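Local coordinates for glyoxalase III (glutathione-independent) (PDB 4LRU), which converts methylglyoxal directly to D-lactate without glutathione, detoxifying this reactive by-product of Candida albicans metabolism, at residues A143-L148 against E155-G160; F113-P116 against D120-K123; K161-F166 against L186-V191; T198-E203 against F209-G214. All coordinates share one frame; numbering follows the deposited sequence. Where two conformers were deposited one is given.

Interaction 1 of 4, residues A143-L148 against E155-G160; sequences AIFENL and EPLIKG
The open end of the small hairpin formed by strands 149-150 and 155-156 is closed by Leu148 and Leu157, one on each arm. Leu157 N donates to Leu148 O at 2.9 Å, nearly straight at the hydrogen (168°) and in the carbonyl plane. The same oxygen takes a CA-H contact from Pro156 CA at 3.3 Å and a hydrogen bond from a water, so three groups converge on it. That water also donates to Phe145 O at 2.7 Å and accepts from Ile158 N, tying the type II turn Phe145-Leu148 to the type I turn Pro156-Lys159.

Beside these bonds lies the Phe145 ring, held between two methyl groups. Ile144 CG2 sits over the centre of one face. Against the opposite face comes Ile158 CG2, 3.9 Å from the ring centroid in a CH-pi contact and displaced somewhat toward the rim. With CG1 of Ile158 lodged between its backbone N and carbonyl carbon (chi1 64°), CG2 is directed at the ring while CD1 rests 3.8 Å from Phe145 CB. Leu157 adds CD2, which approaches Phe145 CE1 obliquely at 4.2 Å. Helix 119-130 flanks the leucines, whereas Ile158 also touches helix 188-195. Paired turns at the mouth of a beta hairpin, bridged by one backbone bond and a shared water, describe the arrangement.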
loop_
_atom_site.group_PDB
_atom_site.type_symbol
_atom_site.label_atom_id
_atom_site.label_comp_id
_atom_site.label_asym_id
_atom_site.label_seq_id
_atom_site.Cartn_x
_atom_site.Cartn_y
_atom_site.Cartn_z
ATOM N N ALA A 143 1.993 -0.937 7.185
ATOM C CA ALA A 143 1.325 -0.438 8.389
ATOM C C ALA A 143 -0.095 -0.990 8.509
ATOM O O ALA A 143 -0.633 -1.047 9.608
ATOM C CB ALA A 143 1.313 1.083 8.411
ATOM N N ILE A 144 -0.682 -1.425 7.394
ATOM C CA ILE A 144 -1.992 -2.075 7.432
ATOM C C ILE A 144 -1.992 -3.327 8.310
ATOM O O ILE A 144 -3.023 -3.729 8.851
ATOM C CB ILE A 144 -2.515 -2.388 6.013
ATOM C CG1 ILE A 144 -4.039 -2.580 6.028
ATOM C CG2 ILE A 144 -1.804 -3.601 5.436
ATOM C CD1 ILE A 144 -4.846 -1.314 6.198
ATOM N N PHE A 145 -0.829 -3.943 8.475
ATOM C CA PHE A 145 -0.739 -5.166 9.260
ATOM C C PHE A 145 -0.564 -4.891 10.751
ATOM O O PHE A 145 -0.581 -5.802 11.581
ATOM C CB PHE A 145 0.443 -6.025 8.778
ATOM C CG PHE A 145 0.359 -6.431 7.328
ATOM C CD1 PHE A 145 -0.707 -7.173 6.865
ATOM C CD2 PHE A 145 1.373 -6.092 6.441
ATOM C CE1 PHE A 145 -0.781 -7.568 5.538
ATOM C CE2 PHE A 145 1.299 -6.462 5.110
ATOM C CZ PHE A 145 0.218 -7.196 4.657
ATOM N N GLU A 146 -0.339 -3.631 11.099
ATOM C CA GLU A 146 -0.204 -3.266 12.489
ATOM C C GLU A 146 -1.570 -3.391 13.178
ATOM O O GLU A 146 -2.581 -2.924 12.660
ATOM C CB GLU A 146 0.353 -1.838 12.612
ATOM C CG GLU A 146 0.685 -1.458 14.041
ATOM C CD GLU A 146 1.240 -0.054 14.192
ATOM O OE1 GLU A 146 1.823 0.459 13.225
ATOM O OE2 GLU A 146 1.099 0.519 15.300
ATOM N N ASN A 147 -1.583 -4.060 14.324
ATOM C CA ASN A 147 -2.817 -4.357 15.067
ATOM C C ASN A 147 -3.771 -5.303 14.356
ATOM O O ASN A 147 -4.950 -5.383 14.717
ATOM C CB ASN A 147 -3.585 -3.079 15.422
ATOM C CG ASN A 147 -2.713 -2.038 16.081
ATOM O OD1 ASN A 147 -1.978 -2.337 17.023
ATOM N ND2 ASN A 147 -2.804 -0.797 15.604
ATOM N N LEU A 148 -3.291 -6.044 13.364
ATOM C CA LEU A 148 -4.203 -6.847 12.550
ATOM C C LEU A 148 -4.103 -8.327 12.881
ATOM O O LEU A 148 -3.126 -8.993 12.528
ATOM C CB LEU A 148 -3.954 -6.638 11.067
ATOM C CG LEU A 148 -4.967 -7.301 10.140
ATOM C CD1 LEU A 148 -6.389 -6.893 10.515
ATOM C CD2 LEU A 148 -4.654 -6.963 8.702
ATOM N N GLU A 155 -4.067 -14.831 15.922
ATOM C CA GLU A 155 -2.744 -14.219 16.047
ATOM C C GLU A 155 -2.546 -13.197 14.942
ATOM O O GLU A 155 -3.285 -13.180 13.957
ATOM C CB GLU A 155 -1.644 -15.290 15.997
ATOM C CG GLU A 155 -1.656 -16.252 17.172
ATOM C CD GLU A 155 -0.853 -15.759 18.386
ATOM O OE1 GLU A 155 -0.189 -14.708 18.287
ATOM O OE2 GLU A 155 -0.902 -16.418 19.447
ATOM N N PRO A 156 -1.566 -12.299 15.106
ATOM C CA PRO A 156 -1.330 -11.322 14.057
ATOM C C PRO A 156 -1.188 -11.986 12.695
ATOM O O PRO A 156 -0.528 -13.029 12.565
ATOM C CB PRO A 156 -0.027 -10.658 14.493
ATOM C CG PRO A 156 -0.087 -10.728 15.986
ATOM C CD PRO A 156 -0.739 -12.046 16.300
ATOM N N LEU A 157 -1.842 -11.411 11.700
ATOM C CA LEU A 157 -1.824 -11.971 10.360
ATOM C C LEU A 157 -0.403 -12.232 9.832
ATOM O O LEU A 157 -0.166 -13.221 9.138
ATOM C CB LEU A 157 -2.588 -11.052 9.419
ATOM C CG LEU A 157 -2.875 -11.670 8.045
ATOM C CD1 LEU A 157 -4.215 -11.173 7.524
ATOM C CD2 LEU A 157 -1.777 -11.335 7.064
ATOM N N ILE A 158 0.542 -11.355 10.165
ATOM C CA ILE A 158 1.922 -11.544 9.734
ATOM C C ILE A 158 2.836 -12.173 10.767
ATOM O O ILE A 158 4.042 -12.228 10.558
ATOM C CB ILE A 158 2.559 -10.253 9.190
ATOM C CG1 ILE A 158 2.672 -9.175 10.276
ATOM C CG2 ILE A 158 1.779 -9.775 7.986
ATOM C CD1 ILE A 158 3.525 -7.978 9.878
ATOM N N LYS A 159 2.284 -12.703 11.848
ATOM C CA LYS A 159 3.119 -13.427 12.812
ATOM C C LYS A 159 3.837 -14.560 12.093
ATOM O O LYS A 159 3.208 -15.356 11.416
ATOM C CB LYS A 159 2.301 -14.007 13.972
ATOM C CG LYS A 159 3.157 -14.714 15.012
ATOM C CD LYS A 159 2.391 -15.039 16.283
ATOM C CE LYS A 159 3.246 -15.702 17.358
ATOM N NZ LYS A 159 4.355 -14.830 17.842
ATOM N N GLY A 160 5.152 -14.634 12.246
ATOM C CA GLY A 160 5.922 -15.740 11.677
ATOM C C GLY A 160 6.134 -15.642 10.169
ATOM O O GLY A 160 6.666 -16.587 9.562
HETATM O O HOH W 1 -0.554 -8.509 11.337
#

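Interaction 2 of 4, residues F113-P116 against D120-K123; sequences FDYP and DLQK
This is a short-range contact between a 3-10 turn and the start of a helix, in which Tyr115 and Pro116, on the 3-10 turn after helix 111-114, meet Leu121 and Gln122 on the first turn of helix 119-130. Its apolar half is slight: Leu121 CD1 approaches Tyr115 CE1 at 4.1 Å, the two side chains crossing at a slant. The polar half belongs to Gln122, whose CG is turned away from its own carbonyl carbon (chi1 -75°) and whose chain beyond is extended, carrying the amide across to the carbonyls of the turn. There OE1 accepts a hydrogen bond from a water at 2.6 Å, and the same water donates to Pro116 O at 3.0 Å, bridging the two segments. Gln122 NE2 lies 3.5 Å from Tyr115 O, but at an angle too poor for a bond. The main partner of this nitrogen is instead Ile144 O, with a weaker bond to Glu146 O, and these partners help to fix the turn of the amide. Pro116 O has a second donor besides the water, Asn147 ND2.

Glu51 accepts from the backbone N of Asp120 and Leu121 at the start of helix 119-130. On the apolar side, Tyr115 and Leu121 both rest on Ala10 of strand 6-10, and Leu121 reaches Leu8 as well, seating the helix start against the central sheet with the 3-10 turn beside it.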
loop_
_atom_site.group_PDB
_atom_site.type_symbol
_atom_site.label_atom_id
_atom_site.label_comp_id
_atom_site.label_asym_id
_atom_site.label_seq_id
_atom_site.Cartn_x
_atom_site.Cartn_y
_atom_site.Cartn_z
ATOM N N PHE A 113 -0.441 7.051 9.753
ATOM C CA PHE A 113 -1.425 7.686 10.625
ATOM C C PHE A 113 -2.739 6.912 10.674
ATOM O O PHE A 113 -3.344 6.775 11.747
ATOM C CB PHE A 113 -1.678 9.137 10.205
ATOM C CG PHE A 113 -0.497 10.046 10.434
ATOM C CD1 PHE A 113 0.503 10.160 9.478
ATOM C CD2 PHE A 113 -0.387 10.784 11.598
ATOM C CE1 PHE A 113 1.585 10.988 9.685
ATOM C CE2 PHE A 113 0.694 11.632 11.814
ATOM C CZ PHE A 113 1.678 11.739 10.848
ATOM N N ASP A 114 -3.204 6.429 9.525
ATOM C CA ASP A 114 -4.514 5.801 9.465
ATOM C C ASP A 114 -4.545 4.290 9.309
ATOM O O ASP A 114 -5.419 3.635 9.880
ATOM C CB ASP A 114 -5.433 6.494 8.468
ATOM C CG ASP A 114 -4.984 6.337 7.025
ATOM O OD1 ASP A 114 -3.772 6.132 6.766
ATOM O OD2 ASP A 114 -5.861 6.457 6.155
ATOM N N TYR A 115 -3.599 3.712 8.579
ATOM C CA TYR A 115 -3.689 2.280 8.288
ATOM C C TYR A 115 -3.753 1.394 9.554
ATOM O O TYR A 115 -4.496 0.438 9.572
ATOM C CB TYR A 115 -2.560 1.796 7.373
ATOM C CG TYR A 115 -2.811 1.954 5.872
ATOM C CD1 TYR A 115 -3.843 2.752 5.365
ATOM C CD2 TYR A 115 -1.968 1.327 4.963
ATOM C CE1 TYR A 115 -4.032 2.886 3.996
ATOM C CE2 TYR A 115 -2.145 1.456 3.605
ATOM C CZ TYR A 115 -3.158 2.252 3.111
ATOM O OH TYR A 115 -3.351 2.401 1.735
ATOM N N PRO A 116 -2.971 1.712 10.607
ATOM C CA PRO A 116 -3.034 0.837 11.784
ATOM C C PRO A 116 -4.377 0.758 12.494
ATOM O O PRO A 116 -4.602 -0.176 13.272
ATOM C CB PRO A 116 -1.965 1.402 12.710
ATOM C CG PRO A 116 -0.992 2.086 11.789
ATOM C CD PRO A 116 -1.856 2.668 10.699
ATOM N N ASP A 120 -11.975 -0.942 8.711
ATOM C CA ASP A 120 -12.726 -1.390 7.529
ATOM C C ASP A 120 -11.802 -1.904 6.411
ATOM O O ASP A 120 -12.019 -3.008 5.870
ATOM C CB ASP A 120 -13.623 -0.270 7.003
ATOM C CG ASP A 120 -14.763 0.059 7.953
ATOM O OD1 ASP A 120 -15.422 -0.897 8.428
ATOM O OD2 ASP A 120 -15.026 1.266 8.186
ATOM N N LEU A 121 -10.778 -1.129 6.056
ATOM C CA LEU A 121 -9.759 -1.623 5.120
ATOM C C LEU A 121 -9.134 -2.913 5.642
ATOM O O LEU A 121 -8.913 -3.864 4.875
ATOM C CB LEU A 121 -8.656 -0.575 4.921
ATOM C CG LEU A 121 -9.049 0.602 4.037
ATOM C CD1 LEU A 121 -7.948 1.634 3.997
ATOM C CD2 LEU A 121 -9.368 0.113 2.628
ATOM N N GLN A 122 -8.833 -2.947 6.939
ATOM C CA GLN A 122 -8.229 -4.136 7.527
ATOM C C GLN A 122 -9.135 -5.355 7.392
ATOM O O GLN A 122 -8.649 -6.479 7.165
ATOM C CB GLN A 122 -7.849 -3.884 8.984
ATOM C CG GLN A 122 -6.610 -3.009 9.132
ATOM C CD GLN A 122 -6.245 -2.762 10.573
ATOM O OE1 GLN A 122 -7.128 -2.626 11.425
ATOM N NE2 GLN A 122 -4.954 -2.735 10.873
ATOM N N LYS A 123 -10.442 -5.140 7.542
ATOM C CA LYS A 123 -11.417 -6.215 7.412
ATOM C C LYS A 123 -11.452 -6.729 5.971
ATOM O O LYS A 123 -11.564 -7.927 5.737
ATOM C CB LYS A 123 -12.812 -5.743 7.848
ATOM C CG LYS A 123 -13.905 -6.794 7.704
ATOM C CD LYS A 123 -13.681 -7.942 8.673
ATOM C CE LYS A 123 -14.829 -8.938 8.672
ATOM N NZ LYS A 123 -14.500 -10.179 9.438
HETATM O O HOH W 2 -6.899 -2.067 13.940
#

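Interaction 3 of 4, residues K161-F166 against L186-V191; sequences KKITGF and LTIKQV
Phe166 O is gripped by two waters, each donating to it at 2.8 Å. One of them accepts from Ile188 N and the other from Lys189 N, both at 3.0 Å, so the first amides of helix 188-195 reach this carbonyl through solvent. Thr187, the N-cap, forms a capping box with Gln190 in the first turn: Gln190 N donates to Thr187 OG1, and Thr187 N returns a bond to Gln190 OE1 at 3.0 Å, in the plane of the side-chain amide and on a lone pair.

Next to these polar groups, Ile188 faces the 161-166 segment with CG2 and CG1. Its CG2, anti to the backbone N (CG1 has chi1 -62°), meets Ile163 CD1 at 3.8 Å, the two side chains crossing at about a right angle. The same methyl passes over Gly165, 4.0 Å from its CA, an approach that the lack of a side chain permits. On the other branch, CG1 lies 3.9 Å from Phe166 N.

Beyond this contact the Phe166 ring touches His140 and Cys139, the inferred active-site residues, and its backbone is hydrogen-bonded to that of Cys139. The Tyr199 hydroxyl donates to Gly165 O. The helix start, with its amides and dipole turned to Phe166 O, probably polarises that carbonyl through the waters, which link the helix to the residue that touches His140.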
loop_
_atom_site.group_PDB
_atom_site.type_symbol
_atom_site.label_atom_id
_atom_site.label_comp_id
_atom_site.label_asym_id
_atom_site.label_seq_id
_atom_site.Cartn_x
_atom_site.Cartn_y
_atom_site.Cartn_z
ATOM N N LYS A 161 5.745 -14.509 9.583
ATOM C CA LYS A 161 5.869 -14.252 8.147
ATOM C C LYS A 161 7.013 -13.280 7.894
ATOM O O LYS A 161 7.416 -12.519 8.782
ATOM C CB LYS A 161 4.583 -13.646 7.580
ATOM C CG LYS A 161 3.339 -14.491 7.804
ATOM C CD LYS A 161 3.388 -15.821 7.077
ATOM C CE LYS A 161 1.979 -16.404 6.974
ATOM N NZ LYS A 161 1.976 -17.888 6.929
ATOM N N LYS A 162 7.526 -13.306 6.675
ATOM C CA LYS A 162 8.552 -12.367 6.232
ATOM C C LYS A 162 7.905 -11.247 5.438
ATOM O O LYS A 162 7.092 -11.500 4.550
ATOM C CB LYS A 162 9.584 -13.091 5.360
ATOM C CG LYS A 162 10.391 -14.129 6.114
ATOM C CD LYS A 162 11.424 -14.782 5.204
ATOM C CE LYS A 162 11.812 -16.179 5.668
ATOM N NZ LYS A 162 11.845 -16.314 7.148
ATOM N N ILE A 163 8.261 -10.013 5.781
ATOM C CA ILE A 163 7.838 -8.850 5.040
ATOM C C ILE A 163 8.998 -7.893 4.835
ATOM O O ILE A 163 10.029 -7.980 5.505
ATOM C CB ILE A 163 6.709 -8.083 5.742
ATOM C CG1 ILE A 163 7.191 -7.472 7.057
ATOM C CG2 ILE A 163 5.484 -8.960 5.908
ATOM C CD1 ILE A 163 6.278 -6.378 7.558
ATOM N N THR A 164 8.831 -7.007 3.871
ATOM C CA THR A 164 9.688 -5.842 3.768
ATOM C C THR A 164 8.827 -4.589 3.671
ATOM O O THR A 164 7.601 -4.651 3.807
ATOM C CB THR A 164 10.655 -5.962 2.576
ATOM O OG1 THR A 164 11.689 -4.977 2.698
ATOM C CG2 THR A 164 9.933 -5.794 1.261
ATOM N N GLY A 165 9.481 -3.450 3.498
ATOM C CA GLY A 165 8.807 -2.152 3.475
ATOM C C GLY A 165 9.859 -1.074 3.643
ATOM O O GLY A 165 11.058 -1.361 3.709
ATOM N N PHE A 166 9.410 0.165 3.770
ATOM C CA PHE A 166 10.311 1.309 3.721
ATOM C C PHE A 166 11.363 1.223 4.825
ATOM O O PHE A 166 11.066 0.877 5.967
ATOM C CB PHE A 166 9.532 2.619 3.797
ATOM C CG PHE A 166 10.275 3.798 3.224
ATOM C CD1 PHE A 166 10.411 3.949 1.853
ATOM C CD2 PHE A 166 10.917 4.702 4.051
ATOM C CE1 PHE A 166 11.096 5.009 1.326
ATOM C CE2 PHE A 166 11.598 5.777 3.523
ATOM C CZ PHE A 166 11.698 5.927 2.160
ATOM N N LEU A 186 5.321 3.886 13.729
ATOM C CA LEU A 186 6.281 2.789 13.690
ATOM C C LEU A 186 6.809 2.613 12.280
ATOM O O LEU A 186 6.040 2.605 11.323
ATOM C CB LEU A 186 5.636 1.486 14.147
ATOM C CG LEU A 186 5.167 1.415 15.602
ATOM C CD1 LEU A 186 4.696 0.000 15.894
ATOM C CD2 LEU A 186 6.260 1.833 16.565
ATOM N N THR A 187 8.124 2.448 12.165
ATOM C CA THR A 187 8.711 2.029 10.905
ATOM C C THR A 187 8.254 0.619 10.589
ATOM O O THR A 187 7.765 -0.095 11.454
ATOM C CB THR A 187 10.249 2.016 10.950
ATOM O OG1 THR A 187 10.693 1.017 11.879
ATOM C CG2 THR A 187 10.780 3.364 11.347
ATOM N N ILE A 188 8.438 0.193 9.350
ATOM C CA ILE A 188 7.939 -1.110 8.986
ATOM C C ILE A 188 8.700 -2.214 9.723
ATOM O O ILE A 188 8.105 -3.230 10.099
ATOM C CB ILE A 188 7.898 -1.323 7.466
ATOM C CG1 ILE A 188 6.940 -0.308 6.796
ATOM C CG2 ILE A 188 7.459 -2.739 7.155
ATOM C CD1 ILE A 188 5.601 -0.135 7.512
ATOM N N LYS A 189 9.995 -2.011 9.949
ATOM C CA LYS A 189 10.766 -2.920 10.779
ATOM C C LYS A 189 10.087 -3.049 12.144
ATOM O O LYS A 189 9.836 -4.153 12.611
ATOM C CB LYS A 189 12.204 -2.428 10.938
ATOM C CG LYS A 189 13.126 -3.436 11.609
ATOM C CD LYS A 189 14.569 -2.957 11.616
ATOM C CE LYS A 189 15.498 -4.005 12.204
ATOM N NZ LYS A 189 16.932 -3.613 12.095
ATOM N N GLN A 190 9.759 -1.914 12.752
ATOM C CA GLN A 190 9.092 -1.892 14.058
ATOM C C GLN A 190 7.715 -2.571 14.007
ATOM O O GLN A 190 7.310 -3.238 14.954
ATOM C CB GLN A 190 8.949 -0.449 14.554
ATOM C CG GLN A 190 10.262 0.172 15.014
ATOM C CD GLN A 190 10.088 1.613 15.481
ATOM O OE1 GLN A 190 9.531 2.438 14.763
ATOM N NE2 GLN A 190 10.541 1.908 16.696
ATOM N N VAL A 191 6.993 -2.388 12.914
ATOM C CA VAL A 191 5.717 -3.091 12.717
ATOM C C VAL A 191 5.927 -4.595 12.739
ATOM O O VAL A 191 5.191 -5.322 13.418
ATOM C CB VAL A 191 5.014 -2.690 11.413
ATOM C CG1 VAL A 191 3.798 -3.575 11.153
ATOM C CG2 VAL A 191 4.597 -1.218 11.452
HETATM O O HOH W 3 11.890 -0.243 8.444
HETATM O O HOH W 4 9.409 2.389 7.613
#

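Interaction 4 of 4, residues T198-E203 against F209-G214; sequences TYIEPE and FTVTDG
Phe209 lays its ring alongside Pro202 and Ile200, two residues apart on the facing segment. Pro202 CB comes in obliquely at 3.8 Å from Phe209 CD2 and also lies 4.1 Å from Phe209 CB, near the root of the ring. At the far end, Ile200 CG2 meets the ring edge near its plane, 3.9 Å from Phe209 CZ, and the two side chains cross at about a right angle. The ring reaches this position because its CG stands opposite the backbone N (chi1 -178°), which stretches it from the residue just before strand 210-213 toward residues 198-203.

A second contact follows two residues along. Val211 CG2 rests 3.9 Å from Ile200 CB and touches CG1 more loosely, again with the side chains roughly perpendicular. Although the CB of Ile200 is directed toward residues 209-214, the outer part of its longer branch bends away.

Strand 210-213 is an outermost strand of the mixed central sheet of this DJ-1 superfamily fold and runs antiparallel to strand 216-219, with Val211 backbone-bonded to Thr218. Across from it, strand 198-199 pairs in parallel with strand 162-163, so the apolar groups join an edge of the large sheet to a small separate one. The contacts are mostly between side chains, although Phe209 CE2 also lies 4.1 Å from Ile200 O. The CA atoms of Ile200 and Val211 stand 7.6 Å apart.

Segment 161-166 is bonded to both sides: Ile200 O accepts from Thr164 OG1, and Asp213 OD2 accepts from Lys162 N.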
loop_
_atom_site.group_PDB
_atom_site.type_symbol
_atom_site.label_atom_id
_atom_site.label_comp_id
_atom_site.label_asym_id
_atom_site.label_seq_id
_atom_site.Cartn_x
_atom_site.Cartn_y
_atom_site.Cartn_z
ATOM N N THR A 198 9.136 -11.184 10.574
ATOM C CA THR A 198 10.547 -10.970 10.279
ATOM C C THR A 198 10.630 -9.918 9.183
ATOM O O THR A 198 10.094 -10.108 8.090
ATOM C CB THR A 198 11.224 -12.282 9.825
ATOM O OG1 THR A 198 11.219 -13.221 10.907
ATOM C CG2 THR A 198 12.647 -12.023 9.404
ATOM N N TYR A 199 11.300 -8.804 9.478
ATOM C CA TYR A 199 11.536 -7.787 8.476
ATOM C C TYR A 199 12.797 -8.144 7.672
ATOM O O TYR A 199 13.865 -8.392 8.234
ATOM C CB TYR A 199 11.697 -6.420 9.135
ATOM C CG TYR A 199 12.017 -5.311 8.174
ATOM C CD1 TYR A 199 11.019 -4.680 7.451
ATOM C CD2 TYR A 199 13.327 -4.886 7.982
ATOM C CE1 TYR A 199 11.302 -3.655 6.559
ATOM C CE2 TYR A 199 13.620 -3.864 7.105
ATOM C CZ TYR A 199 12.606 -3.248 6.400
ATOM O OH TYR A 199 12.912 -2.238 5.521
ATOM N N ILE A 200 12.646 -8.152 6.352
ATOM C CA ILE A 200 13.766 -8.381 5.443
ATOM C C ILE A 200 14.201 -7.048 4.839
ATOM O O ILE A 200 13.429 -6.398 4.127
ATOM C CB ILE A 200 13.374 -9.344 4.305
ATOM C CG1 ILE A 200 12.757 -10.635 4.851
ATOM C CG2 ILE A 200 14.593 -9.650 3.447
ATOM C CD1 ILE A 200 13.681 -11.438 5.720
ATOM N N GLU A 201 15.429 -6.632 5.137
ATOM C CA GLU A 201 15.912 -5.323 4.700
ATOM C C GLU A 201 16.570 -5.442 3.319
ATOM O O GLU A 201 17.427 -6.296 3.115
ATOM C CB GLU A 201 16.911 -4.765 5.723
ATOM C CG GLU A 201 17.618 -3.488 5.288
ATOM C CD GLU A 201 17.217 -2.272 6.103
ATOM O OE1 GLU A 201 16.767 -2.436 7.255
ATOM O OE2 GLU A 201 17.362 -1.145 5.586
ATOM N N PRO A 202 16.169 -4.586 2.365
ATOM C CA PRO A 202 16.869 -4.555 1.084
ATOM C C PRO A 202 18.328 -4.113 1.281
ATOM O O PRO A 202 18.680 -3.526 2.310
ATOM C CB PRO A 202 16.105 -3.502 0.294
ATOM C CG PRO A 202 15.605 -2.570 1.353
ATOM C CD PRO A 202 15.213 -3.476 2.481
ATOM N N GLU A 203 19.173 -4.379 0.301
ATOM C CA GLU A 203 20.574 -3.978 0.419
ATOM C C GLU A 203 20.680 -2.464 0.558
ATOM O O GLU A 203 21.462 -1.956 1.370
ATOM C CB GLU A 203 21.347 -4.434 -0.803
ATOM C CG GLU A 203 21.388 -5.936 -0.932
ATOM C CD GLU A 203 22.667 -6.394 -1.574
ATOM O OE1 GLU A 203 23.415 -7.157 -0.930
ATOM O OE2 GLU A 203 22.930 -5.957 -2.711
ATOM N N PHE A 209 12.759 -4.057 -4.748
ATOM C CA PHE A 209 12.839 -5.260 -3.927
ATOM C C PHE A 209 11.484 -5.590 -3.337
ATOM O O PHE A 209 10.796 -4.711 -2.822
ATOM C CB PHE A 209 13.862 -5.073 -2.801
ATOM C CG PHE A 209 14.052 -6.291 -1.933
ATOM C CD1 PHE A 209 14.637 -7.442 -2.442
ATOM C CD2 PHE A 209 13.635 -6.283 -0.610
ATOM C CE1 PHE A 209 14.798 -8.562 -1.641
ATOM C CE2 PHE A 209 13.812 -7.391 0.194
ATOM C CZ PHE A 209 14.375 -8.535 -0.322
ATOM N N THR A 210 11.131 -6.869 -3.435
ATOM C CA THR A 210 9.937 -7.409 -2.825
ATOM C C THR A 210 10.224 -8.696 -2.058
ATOM O O THR A 210 11.245 -9.369 -2.278
ATOM C CB THR A 210 8.861 -7.740 -3.869
ATOM O OG1 THR A 210 9.326 -8.817 -4.705
ATOM C CG2 THR A 210 8.511 -6.527 -4.689
ATOM N N VAL A 211 9.292 -9.022 -1.169
ATOM C CA VAL A 211 9.317 -10.276 -0.428
ATOM C C VAL A 211 7.967 -10.940 -0.579
ATOM O O VAL A 211 6.930 -10.292 -0.390
ATOM C CB VAL A 211 9.613 -10.034 1.057
ATOM C CG1 VAL A 211 9.412 -11.310 1.860
ATOM C CG2 VAL A 211 11.031 -9.497 1.234
ATOM N N THR A 212 7.977 -12.224 -0.947
ATOM C CA THR A 212 6.761 -13.027 -1.010
ATOM C C THR A 212 6.853 -14.092 0.065
ATOM O O THR A 212 7.855 -14.848 0.131
ATOM C CB THR A 212 6.613 -13.697 -2.396
ATOM O OG1 THR A 212 6.432 -12.689 -3.402
ATOM C CG2 THR A 212 5.430 -14.641 -2.401
ATOM N N ASP A 213 5.832 -14.144 0.918
ATOM C CA ASP A 213 5.689 -15.228 1.868
ATOM C C ASP A 213 4.304 -15.809 1.665
ATOM O O ASP A 213 3.314 -15.301 2.202
ATOM C CB ASP A 213 5.900 -14.743 3.310
ATOM C CG ASP A 213 6.056 -15.886 4.280
ATOM O OD1 ASP A 213 5.572 -16.995 3.942
ATOM O OD2 ASP A 213 6.702 -15.701 5.335
ATOM N N GLY A 214 4.228 -16.851 0.843
ATOM C CA GLY A 214 2.948 -17.429 0.485
ATOM C C GLY A 214 2.093 -16.415 -0.242
ATOM O O GLY A 214 2.429 -15.994 -1.347
#

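Along the chain the contacts come in series: interaction 2, then 1, 3 and 4. Interactions 1 and 2 have centres 11 Å apart and are joined where the amide of Gln122 meets the turn at 143-148. Interactions 1 and 3, 10 Å apart, follow directly in sequence and touch through Ile158 and Ile163. Interactions 3 and 4, 9 Å apart, share the parallel pair of strands 162-163 and 198-199, whereas 2 and 4 lie 22 Å apart with no touch. The series thus runs from helix 119-130, past helix 188-195, to edge strand 210-213 of the central sheet; the Phe166 side chain of interaction 3 lies about 4 Å from those of His140 and Glu171, inferred to be catalytic.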